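Local atomic coordinates of glutamate--tRNA ligase (Elizabethkingia anophelis, PDB entry 6B1Z), a protein that catalyses the ATP-dependent attachment of glutamate to its cognate transfer RNA, as a class I aminoacyl-tRNA synthetase. Residues L114-P119 / K159-K164; D123-E128 / R143-N148. One frame throughout, in Å; residues are numbered along the deposited sequence. Where two conformers were deposited one is given.

Contact 1 of 2, residues L114-P119 / K159-K164; sequences LAFDTP and KLLEEK
Phe116 and Leu160 form the tight half of this contact, where the chain leaves strand 112-115 and passes the last turn of helix 154-162. The methyl carbon Leu160 CD1 sits over the middle of the Phe116 ring, 4.0 Å from its centroid and only 12° off the ring normal, a CH-pi contact. Its nearest ring atom is Phe116 CD1, at 3.9 Å. Leu160 also supplies its CB, which lies 4.0 Å from Phe116 CE2, so that branch and stem of one leucine both rest against the phenyl group. Phe116 turns CG away from its carbonyl carbon (chi1 -61°), which sends the ring toward the helix. Both residues are buried, and Thr165, just beyond the helix, packs on Phe116 as well.

Leu161 meets the same ring differently. Its CD2 comes in at the edge, in the ring plane, 4.0 Å from Phe116 CE2 and equally near CZ, while its other methyl, CD1, reaches Leu114 CD1 at 4.1 Å. Here the side chains cross at about a right angle, and the packing gives way to solvent: Leu161 is exposed and Leu114 only partly covered, although Tyr167 touches Leu161 and Ile169 of strand 168-171 touches Leu114. Just past Leu161 the helix ends in a Schellman motif, Lys164 taking positive phi and its N bonding back to Leu161 O.

No hydrogen bond or salt bridge crosses between the segments. What passes directly between them is therefore dispersion and the hydrophobic effect, centred on one aromatic ring that consecutive leucines grip over a face and at an edge.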
ATOM      1  N   LEU A 114      23.369  32.863   4.217  1.00 20.59           N
ATOM      2  CA  LEU A 114      24.030  32.253   3.065  1.00 21.22           C
ATOM      3  C   LEU A 114      25.203  31.398   3.529  1.00 20.51           C
ATOM      4  O   LEU A 114      25.954  31.794   4.425  1.00 21.06           O
ATOM      5  CB  LEU A 114      24.536  33.324   2.098  1.00 23.03           C
ATOM      6  CG  LEU A 114      23.596  34.495   1.776  1.00 24.24           C
ATOM      7  CD1 LEU A 114      24.265  35.439   0.784  1.00 32.66           C
ATOM      8  CD2 LEU A 114      22.267  33.998   1.258  1.00 25.71           C
ATOM      9  N   ALA A 115      25.367  30.223   2.918  1.00 19.24           N
ATOM     10  CA  ALA A 115      26.449  29.322   3.309  1.00 19.55           C
ATOM     11  C   ALA A 115      27.195  28.849   2.072  1.00 19.91           C
ATOM     12  O   ALA A 115      26.574  28.437   1.086  1.00 22.94           O
ATOM     13  CB  ALA A 115      25.923  28.126   4.115  1.00 19.69           C
ATOM     14  N   PHE A 116      28.523  28.914   2.132  1.00 18.74           N
ATOM     15  CA  PHE A 116      29.396  28.704   0.984  1.00 21.89           C
ATOM     16  C   PHE A 116      30.190  27.407   1.070  1.00 21.48           C
ATOM     17  O   PHE A 116      31.020  27.142   0.187  1.00 24.89           O
ATOM     18  CB  PHE A 116      30.367  29.885   0.834  1.00 26.01           C
ATOM     19  CG  PHE A 116      29.687  31.213   0.612  1.00 23.32           C
ATOM     20  CD1 PHE A 116      29.447  32.072   1.677  1.00 27.14           C
ATOM     21  CD2 PHE A 116      29.293  31.600  -0.656  1.00 25.01           C
ATOM     22  CE1 PHE A 116      28.814  33.290   1.473  1.00 29.31           C
ATOM     23  CE2 PHE A 116      28.673  32.828  -0.874  1.00 28.39           C
ATOM     24  CZ  PHE A 116      28.425  33.668   0.198  1.00 25.64           C
ATOM     25  N   ASP A 117      29.938  26.577   2.081  1.00 22.60           N
ATOM     26  CA  ASP A 117      30.768  25.396   2.295  1.00 21.85           C
ATOM     27  C   ASP A 117      30.643  24.424   1.130  1.00 20.90           C
ATOM     28  O   ASP A 117      29.545  24.155   0.633  1.00 25.85           O
ATOM     29  CB  ASP A 117      30.365  24.703   3.595  1.00 20.69           C
ATOM     30  CG  ASP A 117      30.101  25.683   4.712  1.00 20.33           C
ATOM     31  OD1 ASP A 117      28.950  26.167   4.802  1.00 21.38           O
ATOM     32  OD2 ASP A 117      31.043  25.980   5.475  1.00 23.78           O
ATOM     33  N   THR A 118      31.778  23.901   0.695  1.00 21.52           N
ATOM     34  CA  THR A 118      31.780  22.914  -0.378  1.00 22.66           C
ATOM     35  C   THR A 118      31.534  21.519   0.188  1.00 28.18           C
ATOM     36  O   THR A 118      31.678  21.292   1.394  1.00 24.73           O
ATOM     37  CB  THR A 118      33.110  22.936  -1.118  1.00 25.57           C
ATOM     38  OG1 THR A 118      34.150  22.449  -0.262  1.00 24.13           O
ATOM     39  CG2 THR A 118      33.455  24.351  -1.592  1.00 25.33           C
ATOM     40  N   PRO A 119      31.156  20.559  -0.662  1.00 29.58           N
ATOM     41  CA  PRO A 119      30.989  19.182  -0.160  1.00 30.43           C
ATOM     42  C   PRO A 119      32.243  18.616   0.486  1.00 29.37           C
ATOM     43  O   PRO A 119      32.144  17.894   1.486  1.00 30.17           O
ATOM     44  CB  PRO A 119      30.592  18.409  -1.423  1.00 32.20           C
ATOM     45  CG  PRO A 119      29.868  19.426  -2.245  1.00 29.57           C
ATOM     46  CD  PRO A 119      30.674  20.694  -2.049  1.00 34.24           C
ATOM     47  N   LYS A 159      32.759  39.853  -1.570  1.00 39.66           N
ATOM     48  CA  LYS A 159      33.725  39.349  -2.539  1.00 42.43           C
ATOM     49  C   LYS A 159      33.260  38.028  -3.142  1.00 42.24           C
ATOM     50  O   LYS A 159      33.257  37.855  -4.367  1.00 40.32           O
ATOM     51  CB  LYS A 159      35.080  39.192  -1.844  1.00 41.90           C
ATOM     52  CG  LYS A 159      36.213  38.643  -2.687  1.00 48.88           C
ATOM     53  CD  LYS A 159      37.367  38.273  -1.767  1.00 59.22           C
ATOM     54  CE  LYS A 159      38.615  37.891  -2.534  1.00 68.47           C
ATOM     55  NZ  LYS A 159      39.763  37.700  -1.604  1.00 71.18           N
ATOM     56  N   LEU A 160      32.839  37.088  -2.292  1.00 39.55           N
ATOM     57  CA  LEU A 160      32.421  35.779  -2.787  1.00 36.91           C
ATOM     58  C   LEU A 160      31.235  35.895  -3.735  1.00 37.02           C
ATOM     59  O   LEU A 160      31.158  35.170  -4.734  1.00 40.19           O
ATOM     60  CB  LEU A 160      32.084  34.857  -1.612  1.00 32.71           C
ATOM     61  CG  LEU A 160      33.250  34.469  -0.697  1.00 34.96           C
ATOM     62  CD1 LEU A 160      32.769  33.791   0.580  1.00 36.42           C
ATOM     63  CD2 LEU A 160      34.232  33.576  -1.448  1.00 37.21           C
ATOM     64  N   LEU A 161      30.302  36.805  -3.448  1.00 36.15           N
ATOM     65  CA  LEU A 161      29.132  36.939  -4.309  1.00 35.90           C
ATOM     66  C   LEU A 161      29.498  37.579  -5.643  1.00 36.84           C
ATOM     67  O   LEU A 161      28.935  37.215  -6.684  1.00 40.31           O
ATOM     68  CB  LEU A 161      28.041  37.740  -3.597  1.00 36.07           C
ATOM     69  CG  LEU A 161      27.422  37.055  -2.373  1.00 35.00           C
ATOM     70  CD1 LEU A 161      26.409  37.960  -1.697  1.00 37.70           C
ATOM     71  CD2 LEU A 161      26.783  35.734  -2.777  1.00 35.05           C
ATOM     72  N   GLU A 162      30.442  38.527  -5.637  1.00 37.95           N
ATOM     73  CA  GLU A 162      30.942  39.076  -6.894  1.00 39.77           C
ATOM     74  C   GLU A 162      31.564  37.987  -7.756  1.00 45.60           C
ATOM     75  O   GLU A 162      31.400  37.983  -8.981  1.00 52.62           O
ATOM     76  CB  GLU A 162      31.967  40.179  -6.625  1.00 43.39           C
ATOM     77  CG  GLU A 162      31.407  41.430  -5.972  1.00 54.22           C
ATOM     78  CD  GLU A 162      32.491  42.437  -5.630  1.00 62.93           C
ATOM     79  OE1 GLU A 162      33.618  42.297  -6.149  1.00 68.00           O
ATOM     80  OE2 GLU A 162      32.217  43.364  -4.838  1.00 65.71           O
ATOM     81  N   GLU A 163      32.278  37.051  -7.130  1.00 43.55           N
ATOM     82  CA  GLU A 163      32.924  35.951  -7.835  1.00 41.22           C
ATOM     83  C   GLU A 163      31.958  34.841  -8.230  1.00 47.45           C
ATOM     84  O   GLU A 163      32.406  33.828  -8.781  1.00 47.80           O
ATOM     85  CB  GLU A 163      34.049  35.373  -6.973  1.00 40.66           C
ATOM     86  CG  GLU A 163      35.199  36.340  -6.720  1.00 43.30           C
ATOM     87  CD  GLU A 163      36.184  35.821  -5.693  1.00 56.60           C
ATOM     88  OE1 GLU A 163      35.935  34.742  -5.115  1.00 62.50           O
ATOM     89  OE2 GLU A 163      37.210  36.493  -5.459  1.00 65.22           O
ATOM     90  N   LYS A 164      30.658  35.003  -7.963  1.00 42.60           N
ATOM     91  CA  LYS A 164      29.644  33.998  -8.291  1.00 39.06           C
ATOM     92  C   LYS A 164      29.921  32.672  -7.578  1.00 40.26           C
ATOM     93  O   LYS A 164      29.714  31.592  -8.134  1.00 38.61           O
ATOM     94  CB  LYS A 164      29.529  33.792  -9.803  1.00 43.68           C
TER

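Contact 2 of 2, residues D123-E128 / R143-N148; sequences DQIRAE and RNRLRN
Ile125 CD1 makes the main apolar contact of residues 123-128 with residues 143-148, and it serves two neighbours at once. It meets Leu146 CD2 tip to tip at 3.9 Å, and it lies over one face of the Arg145 guanidinium, displaced toward the rim, with Arg145 NH1 4.0 Å away. Ile125 extends CG1 anti to the backbone N (chi1 -168°), which carries the methyl out to the loop. Arg145 has an extended chain from CG to NE that brings its flat end alongside the helix. This side chain was modelled in two conformers, and its stacking on Ile125 is described for one of them. Glu128, one turn further along, also has two conformers, so its approach to Arg145 is doubtful.

Behind this first shell the loop is braced from within. Asn148 ND2 donates to Arg143 O over 2.9 Å, with an N-H...O angle of 160°, and Asn148 OD1 accepts from the backbone N atoms of Ile150 and Ser151.

Phe136 packs on Ile125, and Phe129 of the same helix as Ile125 touches Arg145. On the strand side, Asn148 lies against Tyr113 and Ala115, placing the loop between helix 119-131 and strand 112-115.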
ATOM      1  N   ASP A 123      32.532  17.282   4.268  1.00 26.33           N
ATOM      2  CA  ASP A 123      33.055  15.945   4.541  1.00 27.31           C
ATOM      3  C   ASP A 123      34.182  15.996   5.562  1.00 31.09           C
ATOM      4  O   ASP A 123      34.313  15.096   6.403  1.00 31.36           O
ATOM      5  CB  ASP A 123      33.550  15.286   3.253  1.00 29.76           C
ATOM      6  CG  ASP A 123      32.429  14.720   2.410  1.00 31.79           C
ATOM      7  OD1 ASP A 123      31.269  14.687   2.869  1.00 38.89           O
ATOM      8  OD2 ASP A 123      32.724  14.299   1.270  1.00 43.62           O
ATOM      9  N   GLN A 124      35.009  17.045   5.503  1.00 25.83           N
ATOM     10  CA  GLN A 124      36.134  17.177   6.422  1.00 29.18           C
ATOM     11  C   GLN A 124      35.661  17.336   7.863  1.00 33.21           C
ATOM     12  O   GLN A 124      36.182  16.676   8.769  1.00 33.21           O
ATOM     13  CB  GLN A 124      37.008  18.367   6.013  1.00 34.91           C
ATOM     14  N   ILE A 125      34.687  18.219   8.102  1.00 28.12           N
ATOM     15  CA  ILE A 125      34.235  18.402   9.482  1.00 27.52           C
ATOM     16  C   ILE A 125      33.431  17.187   9.947  1.00 28.75           C
ATOM     17  O   ILE A 125      33.465  16.831  11.132  1.00 30.05           O
ATOM     18  CB  ILE A 125      33.457  19.726   9.645  1.00 24.44           C
ATOM     19  CG1 ILE A 125      33.261  20.055  11.131  1.00 27.53           C
ATOM     20  CG2 ILE A 125      32.116  19.680   8.937  1.00 24.39           C
ATOM     21  CD1 ILE A 125      32.751  21.478  11.402  1.00 27.55           C
ATOM     22  N   ARG A 126      32.725  16.513   9.032  1.00 27.70           N
ATOM     23  CA  ARG A 126      32.068  15.259   9.397  1.00 29.08           C
ATOM     24  C   ARG A 126      33.084  14.233   9.889  1.00 32.83           C
ATOM     25  O   ARG A 126      32.852  13.559  10.901  1.00 30.79           O
ATOM     26  CB  ARG A 126      31.275  14.706   8.215  1.00 26.64           C
ATOM     27  CG  ARG A 126      30.023  15.489   7.901  1.00 32.19           C
ATOM     28  CD  ARG A 126      29.244  14.874   6.749  1.00 38.24           C
ATOM     29  NE  ARG A 126      28.224  15.802   6.266  1.00 42.71           N
ATOM     30  CZ  ARG A 126      28.218  16.354   5.059  1.00 34.60           C
ATOM     31  NH1 ARG A 126      29.173  16.061   4.184  1.00 43.76           N
ATOM     32  NH2 ARG A 126      27.246  17.195   4.722  1.00 44.30           N
ATOM     33  N   ALA A 127      34.225  14.120   9.198  1.00 28.57           N
ATOM     34  CA  ALA A 127      35.272  13.190   9.614  1.00 33.50           C
ATOM     35  C   ALA A 127      35.890  13.592  10.950  1.00 39.39           C
ATOM     36  O   ALA A 127      36.263  12.726  11.752  1.00 35.62           O
ATOM     37  CB  ALA A 127      36.348  13.106   8.534  1.00 35.38           C
ATOM     38  N   GLU A 128      36.047  14.898  11.189  1.00 30.31           N
ATOM     39  CA  GLU A 128      36.561  15.346  12.478  0.54 30.30           C
ATOM     40  C   GLU A 128      35.640  14.921  13.616  1.00 30.69           C
ATOM     41  O   GLU A 128      36.112  14.454  14.661  1.00 33.71           O
ATOM     42  CB  GLU A 128      36.751  16.864  12.467  0.54 31.55           C
ATOM     43  CG  GLU A 128      37.940  17.321  11.640  0.54 29.90           C
ATOM     44  CD  GLU A 128      37.854  18.776  11.231  0.54 41.01           C
ATOM     45  OE1 GLU A 128      36.892  19.457  11.644  0.54 48.79           O
ATOM     46  OE2 GLU A 128      38.748  19.235  10.489  0.54 49.55           O
ATOM     47  N   ARG A 143      28.225  26.817  13.407  1.00 20.81           N
ATOM     48  CA  ARG A 143      28.142  27.698  12.247  1.00 19.39           C
ATOM     49  C   ARG A 143      29.255  28.741  12.247  1.00 19.25           C
ATOM     50  O   ARG A 143      29.703  29.160  11.176  1.00 22.17           O
ATOM     51  CB  ARG A 143      26.760  28.356  12.157  1.00 22.84           C
ATOM     52  CG  ARG A 143      26.483  29.408  13.193  1.00 20.20           C
ATOM     53  CD  ARG A 143      25.186  30.158  12.857  1.00 21.46           C
ATOM     54  NE  ARG A 143      23.979  29.392  13.144  1.00 20.00           N
ATOM     55  CZ  ARG A 143      23.041  29.770  14.013  1.00 20.03           C
ATOM     56  NH1 ARG A 143      23.182  30.911  14.697  1.00 21.23           N
ATOM     57  NH2 ARG A 143      21.959  29.015  14.196  1.00 17.25           N
ATOM     58  N   ASN A 144      29.764  29.129  13.420  1.00 22.45           N
ATOM     59  CA  ASN A 144      30.764  30.186  13.426  1.00 25.36           C
ATOM     60  C   ASN A 144      32.151  29.727  12.999  1.00 28.30           C
ATOM     61  O   ASN A 144      33.014  30.582  12.770  1.00 29.60           O
ATOM     62  CB  ASN A 144      30.826  30.844  14.804  1.00 26.04           C
ATOM     63  CG  ASN A 144      29.645  31.760  15.044  1.00 38.76           C
ATOM     64  OD1 ASN A 144      28.803  31.495  15.900  1.00 57.39           O
ATOM     65  ND2 ASN A 144      29.567  32.836  14.270  1.00 44.48           N
ATOM     66  N   ARG A 145      32.407  28.426  12.855  1.00 22.41           N
ATOM     67  CA  ARG A 145      33.696  27.988  12.339  0.72 27.80           C
ATOM     68  C   ARG A 145      33.605  27.433  10.924  1.00 27.40           C
ATOM     69  O   ARG A 145      34.590  26.890  10.414  1.00 29.97           O
ATOM     70  CB  ARG A 145      34.346  26.969  13.275  0.72 31.71           C
ATOM     71  CG  ARG A 145      33.628  25.648  13.474  0.72 33.99           C
ATOM     72  CD  ARG A 145      34.442  24.844  14.490  0.72 43.54           C
ATOM     73  NE  ARG A 145      33.703  23.780  15.162  0.72 52.40           N
ATOM     74  CZ  ARG A 145      34.058  22.498  15.146  0.72 51.62           C
ATOM     75  NH1 ARG A 145      35.144  22.112  14.485  0.72 45.57           N
ATOM     76  NH2 ARG A 145      33.330  21.601  15.797  0.72 51.16           N
ATOM     77  N   LEU A 146      32.462  27.586  10.270  1.00 23.01           N
ATOM     78  CA  LEU A 146      32.311  27.200   8.879  1.00 22.89           C
ATOM     79  C   LEU A 146      32.316  28.470   8.022  1.00 26.06           C
ATOM     80  O   LEU A 146      32.766  29.533   8.477  1.00 25.90           O
ATOM     81  CB  LEU A 146      31.052  26.337   8.748  1.00 21.27           C
ATOM     82  CG  LEU A 146      31.276  24.962   9.400  1.00 22.56           C
ATOM     83  CD1 LEU A 146      29.964  24.223   9.630  1.00 25.56           C
ATOM     84  CD2 LEU A 146      32.238  24.121   8.561  1.00 28.53           C
ATOM     85  N   ARG A 147      31.854  28.371   6.775  1.00 21.58           N
ATOM     86  CA  ARG A 147      32.001  29.461   5.809  1.00 23.43           C
ATOM     87  C   ARG A 147      30.620  29.934   5.370  1.00 22.17           C
ATOM     88  O   ARG A 147      30.017  29.363   4.457  1.00 21.18           O
ATOM     89  CB  ARG A 147      32.856  29.021   4.623  1.00 24.18           C
ATOM     90  CG  ARG A 147      34.347  28.848   5.000  1.00 25.70           C
ATOM     91  CD  ARG A 147      35.250  28.388   3.833  1.00 25.76           C
ATOM     92  NE  ARG A 147      35.064  29.187   2.624  1.00 30.02           N
ATOM     93  CZ  ARG A 147      35.549  30.413   2.448  1.00 42.74           C
ATOM     94  NH1 ARG A 147      36.255  30.997   3.410  1.00 38.27           N
ATOM     95  NH2 ARG A 147      35.324  31.054   1.308  1.00 44.95           N
ATOM     96  N   ASN A 148      30.120  30.988   6.015  1.00 21.08           N
ATOM     97  CA  ASN A 148      28.760  31.447   5.768  1.00 19.60           C
ATOM     98  C   ASN A 148      28.685  32.939   6.097  1.00 21.65           C
ATOM     99  O   ASN A 148      29.658  33.536   6.561  1.00 21.84           O
ATOM    100  CB  ASN A 148      27.768  30.613   6.586  1.00 19.33           C
ATOM    101  CG  ASN A 148      28.092  30.635   8.060  1.00 18.95           C
ATOM    102  OD1 ASN A 148      28.030  31.689   8.689  1.00 21.88           O
ATOM    103  ND2 ASN A 148      28.456  29.485   8.617  1.00 18.12           N
TER

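Overall arrangement
From the N terminus, strand 112-115 runs into the turn that leads to helix 119-131, the chain returns through the loop 143-148, and helix 154-162 follows. Contact 2 closes the shorter loop, between helix 119-131 and residues 143-148, and is nested inside the longer one that contact 1 closes. Their centres lie about 15 Å apart, yet they are joined directly: Phe116 N and Arg147 O, 2.8 Å apart, form a probable hydrogen bond, as do Asp117 OD2 and Arg147 N. Contact 1 thus ties helix 154-162 to the edge strand 112-115 of the antiparallel sheet, while contact 2 ties helix 119-131 to the loop that pairs with residues at the end of that strand.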